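PDB 4H0A: uncharacterized protein, which is of unknown function but belongs to the CAP family of cysteine-rich secretory proteins, carrying a CAP domain behind a CAP-associated N-terminal region. Local coordinates for residues V266-Y277 with D314-K323. Residues are numbered along the deposited sequence; the frame is centred on the assembly and turned at random.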
loop_
_atom_site.group_PDB
_atom_site.type_symbol
_atom_site.label_atom_id
_atom_site.label_comp_id
_atom_site.label_asym_id
_atom_site.label_seq_id
_atom_site.Cartn_x
_atom_site.Cartn_y
_atom_site.Cartn_z
ATOM N N VAL A 266 0.280 7.587 29.369
ATOM C CA VAL A 266 0.608 6.339 28.678
ATOM C C VAL A 266 1.971 5.867 29.187
ATOM O O VAL A 266 2.899 6.674 29.236
ATOM C CB VAL A 266 0.608 6.532 27.135
ATOM C CG1 VAL A 266 0.984 5.237 26.412
ATOM C CG2 VAL A 266 -0.745 7.049 26.649
ATOM N N THR A 267 2.095 4.588 29.585
ATOM C CA THR A 267 3.370 4.032 30.064
ATOM C C THR A 267 4.079 3.372 28.876
ATOM O O THR A 267 3.426 2.687 28.089
ATOM C CB THR A 267 3.138 3.052 31.227
ATOM O OG1 THR A 267 2.281 1.996 30.788
ATOM C CG2 THR A 267 2.540 3.736 32.455
ATOM N N TYR A 268 5.394 3.596 28.728
ATOM C CA TYR A 268 6.165 3.040 27.610
ATOM C C TYR A 268 7.668 3.092 27.862
ATOM O O TYR A 268 8.130 3.903 28.665
ATOM C CB TYR A 268 5.860 3.819 26.315
ATOM C CG TYR A 268 6.298 5.270 26.353
ATOM C CD1 TYR A 268 5.554 6.225 27.035
ATOM C CD2 TYR A 268 7.462 5.686 25.718
ATOM C CE1 TYR A 268 5.959 7.557 27.091
ATOM C CE2 TYR A 268 7.882 7.014 25.770
ATOM C CZ TYR A 268 7.125 7.950 26.453
ATOM O OH TYR A 268 7.544 9.262 26.480
ATOM N N LYS A 269 8.429 2.260 27.131
ATOM C CA LYS A 269 9.894 2.249 27.187
ATOM C C LYS A 269 10.439 3.111 26.047
ATOM O O LYS A 269 11.272 3.984 26.284
ATOM C CB LYS A 269 10.449 0.818 27.109
ATOM C CG LYS A 269 10.137 -0.011 28.348
ATOM C CD LYS A 269 10.864 -1.364 28.366
ATOM C CE LYS A 269 9.945 -2.538 28.142
ATOM N NZ LYS A 269 10.644 -3.835 28.323
ATOM N N THR A 270 9.959 2.870 24.814
ATOM C CA THR A 270 10.362 3.633 23.629
ATOM C C THR A 270 9.161 3.899 22.723
ATOM O O THR A 270 8.124 3.234 22.829
ATOM C CB THR A 270 11.469 2.912 22.848
ATOM O OG1 THR A 270 11.017 1.613 22.470
ATOM C CG2 THR A 270 12.779 2.820 23.631
ATOM N N THR A 271 9.312 4.894 21.842
ATOM C CA THR A 271 8.268 5.294 20.902
ATOM C C THR A 271 8.871 5.955 19.661
ATOM O O THR A 271 9.971 6.506 19.714
ATOM C CB THR A 271 7.276 6.253 21.586
ATOM O OG1 THR A 271 6.109 6.382 20.769
ATOM C CG2 THR A 271 7.881 7.633 21.872
ATOM N N ALA A 272 8.123 5.930 18.560
ATOM C CA ALA A 272 8.533 6.558 17.304
ATOM C C ALA A 272 7.315 6.805 16.437
ATOM O O ALA A 272 6.215 6.383 16.800
ATOM C CB ALA A 272 9.538 5.681 16.580
ATOM N N GLN A 273 7.494 7.497 15.305
ATOM C CA GLN A 273 6.379 7.834 14.432
ATOM C C GLN A 273 6.787 7.860 12.968
ATOM O O GLN A 273 7.828 8.418 12.633
ATOM C CB GLN A 273 5.835 9.211 14.831
ATOM C CG GLN A 273 4.605 9.670 14.053
ATOM C CD GLN A 273 4.119 11.032 14.486
ATOM O OE1 GLN A 273 4.723 11.714 15.324
ATOM N NE2 GLN A 273 3.020 11.467 13.893
ATOM N N ASN A 274 5.929 7.302 12.102
ATOM C CA ASN A 274 6.097 7.335 10.657
ATOM C C ASN A 274 5.002 8.205 10.107
ATOM O O ASN A 274 3.857 8.078 10.546
ATOM C CB ASN A 274 6.044 5.932 10.056
ATOM C CG ASN A 274 7.320 5.153 10.187
ATOM O OD1 ASN A 274 8.285 5.608 10.783
ATOM N ND2 ASN A 274 7.340 3.938 9.667
ATOM N N VAL A 275 5.338 9.108 9.181
ATOM C CA VAL A 275 4.369 10.021 8.575
ATOM C C VAL A 275 4.558 10.019 7.058
ATOM O O VAL A 275 5.675 9.818 6.577
ATOM C CB VAL A 275 4.488 11.463 9.155
ATOM C CG1 VAL A 275 3.405 12.378 8.588
ATOM C CG2 VAL A 275 4.428 11.452 10.678
ATOM N N GLY A 276 3.464 10.236 6.334
ATOM C CA GLY A 276 3.448 10.322 4.879
ATOM C C GLY A 276 2.476 11.382 4.405
ATOM O O GLY A 276 1.418 11.538 5.017
ATOM N N TYR A 277 2.819 12.124 3.321
ATOM C CA TYR A 277 1.972 13.191 2.764
ATOM C C TYR A 277 1.600 12.952 1.283
ATOM O O TYR A 277 2.419 12.487 0.498
ATOM C CB TYR A 277 2.684 14.555 2.897
ATOM C CG TYR A 277 1.905 15.705 2.288
ATOM C CD1 TYR A 277 0.628 16.022 2.739
ATOM C CD2 TYR A 277 2.419 16.437 1.223
ATOM C CE1 TYR A 277 -0.112 17.053 2.159
ATOM C CE2 TYR A 277 1.694 17.477 0.641
ATOM C CZ TYR A 277 0.423 17.779 1.110
ATOM O OH TYR A 277 -0.319 18.800 0.556
ATOM N N ASP A 314 -4.810 13.883 2.739
ATOM C CA ASP A 314 -3.525 13.559 2.138
ATOM C C ASP A 314 -2.517 12.955 3.136
ATOM O O ASP A 314 -1.502 12.421 2.685
ATOM C CB ASP A 314 -2.945 14.847 1.513
ATOM C CG ASP A 314 -3.535 15.191 0.157
ATOM O OD1 ASP A 314 -4.663 14.729 -0.139
ATOM O OD2 ASP A 314 -2.874 15.936 -0.605
ATOM N N TYR A 315 -2.776 13.010 4.461
ATOM C CA TYR A 315 -1.803 12.546 5.450
ATOM C C TYR A 315 -2.076 11.160 6.050
ATOM O O TYR A 315 -3.221 10.782 6.280
ATOM C CB TYR A 315 -1.715 13.538 6.605
ATOM C CG TYR A 315 -0.960 14.813 6.297
ATOM C CD1 TYR A 315 0.381 14.954 6.642
ATOM C CD2 TYR A 315 -1.609 15.918 5.759
ATOM C CE1 TYR A 315 1.071 16.143 6.409
ATOM C CE2 TYR A 315 -0.932 17.115 5.523
ATOM C CZ TYR A 315 0.409 17.228 5.857
ATOM O OH TYR A 315 1.111 18.391 5.619
ATOM N N TYR A 316 -0.981 10.455 6.378
ATOM C CA TYR A 316 -0.961 9.159 7.043
ATOM C C TYR A 316 0.004 9.242 8.205
ATOM O O TYR A 316 1.145 9.604 7.983
ATOM C CB TYR A 316 -0.502 8.065 6.071
ATOM C CG TYR A 316 -1.557 7.592 5.096
ATOM C CD1 TYR A 316 -1.806 8.288 3.917
ATOM C CD2 TYR A 316 -2.203 6.378 5.279
ATOM C CE1 TYR A 316 -2.719 7.814 2.976
ATOM C CE2 TYR A 316 -3.117 5.893 4.348
ATOM C CZ TYR A 316 -3.371 6.612 3.195
ATOM O OH TYR A 316 -4.272 6.103 2.290
ATOM N N SER A 317 -0.423 8.918 9.427
ATOM C CA SER A 317 0.451 8.938 10.607
ATOM C C SER A 317 0.323 7.624 11.354
ATOM O O SER A 317 -0.798 7.165 11.543
ATOM C CB SER A 317 0.079 10.098 11.523
ATOM O OG SER A 317 0.721 9.987 12.783
ATOM N N LEU A 318 1.452 7.019 11.783
ATOM C CA LEU A 318 1.432 5.766 12.543
ATOM C C LEU A 318 2.444 5.849 13.669
ATOM O O LEU A 318 3.644 5.942 13.412
ATOM C CB LEU A 318 1.732 4.564 11.628
ATOM C CG LEU A 318 1.473 3.162 12.212
ATOM C CD1 LEU A 318 -0.006 2.980 12.629
ATOM C CD2 LEU A 318 1.849 2.085 11.213
ATOM N N ILE A 319 1.955 5.842 14.919
ATOM C CA ILE A 319 2.790 5.901 16.119
ATOM C C ILE A 319 3.031 4.477 16.584
ATOM O O ILE A 319 2.090 3.689 16.606
ATOM C CB ILE A 319 2.119 6.762 17.219
ATOM C CG1 ILE A 319 1.940 8.214 16.720
ATOM C CG2 ILE A 319 2.940 6.725 18.524
ATOM C CD1 ILE A 319 1.109 9.076 17.584
ATOM N N PHE A 320 4.274 4.156 16.966
ATOM C CA PHE A 320 4.665 2.836 17.480
ATOM C C PHE A 320 5.013 2.949 18.936
ATOM O O PHE A 320 5.492 3.998 19.363
ATOM C CB PHE A 320 5.882 2.281 16.725
ATOM C CG PHE A 320 5.761 2.333 15.230
ATOM C CD1 PHE A 320 6.113 3.477 14.530
ATOM C CD2 PHE A 320 5.248 1.257 14.523
ATOM C CE1 PHE A 320 5.969 3.539 13.154
ATOM C CE2 PHE A 320 5.117 1.315 13.145
ATOM C CZ PHE A 320 5.486 2.453 12.468
ATOM N N LEU A 321 4.836 1.863 19.693
ATOM C CA LEU A 321 5.136 1.878 21.117
ATOM C C LEU A 321 5.612 0.534 21.633
ATOM O O LEU A 321 5.093 -0.513 21.242
ATOM C CB LEU A 321 3.861 2.272 21.871
ATOM C CG LEU A 321 4.038 2.870 23.258
ATOM C CD1 LEU A 321 4.422 4.343 23.165
ATOM C CD2 LEU A 321 2.773 2.692 24.085
ATOM N N GLU A 322 6.599 0.576 22.533
ATOM C CA GLU A 322 7.077 -0.575 23.276
ATOM C C GLU A 322 6.596 -0.356 24.696
ATOM O O GLU A 322 7.066 0.581 25.345
ATOM C CB GLU A 322 8.611 -0.704 23.208
ATOM C CG GLU A 322 9.181 -1.731 24.180
ATOM C CD GLU A 322 10.689 -1.866 24.207
ATOM O OE1 GLU A 322 11.389 -0.910 23.800
ATOM O OE2 GLU A 322 11.170 -2.908 24.708
ATOM N N LYS A 323 5.637 -1.168 25.169
ATOM C CA LYS A 323 5.137 -1.056 26.544
ATOM C C LYS A 323 6.219 -1.484 27.527
ATOM O O LYS A 323 6.882 -2.512 27.266
ATOM C CB LYS A 323 3.872 -1.910 26.753
ATOM C CG LYS A 323 2.637 -1.419 26.004
ATOM C CD LYS A 323 2.101 -0.048 26.464
ATOM C CE LYS A 323 1.662 0.007 27.907
ATOM N NZ LYS A 323 0.874 1.238 28.193
ATOM O OXT LYS A 323 6.436 -0.759 28.523
#
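F320 turns one edge of its ring to the neighbouring strand, CE1 lying 3.6 Å from CG of N274, with amide and ring planes 75° apart; the amide's ND2 is held elsewhere, by the carbonyl of H295. On the other face of the sheet, L321 pushes CD1 to 3.5 Å from CB of Y268 while its CD2 reaches CG1 of V266. At the Y277 end of the pair, CD1 of Y277 sits over one face of the Y315 ring, 3.4 Å from CZ, the ring planes inclined at 46°. Between L321 and Y315, Q273, fully extended with CG anti to its backbone N, sends a bent hydrogen bond (143° at the hydrogen) from NE2 to S317 OG, tilted out of the amide plane. T271 OG1 donates a hydrogen bond to F320 O (2.8 Å), nearly head-on, and that oxygen also takes a weak bond from A272 N. At the polar edge T270 OG1 donates to the anti lone pair of E322 OE1. The C-terminal K323, bent twice along its chain, donates hydrogen bonds from NZ to T267 O (2.9 Å) and T267 OG1. Backbone pairs such as N274 with L318 join 270-277 to 315-322, the sheet's middle strand, as antiparallel neighbours; helix 229-242 packs on Q273, I319 and L321, helix 282-290 on N274, Y316 and L318, giving the alpha-beta-alpha sandwich of the CAP fold.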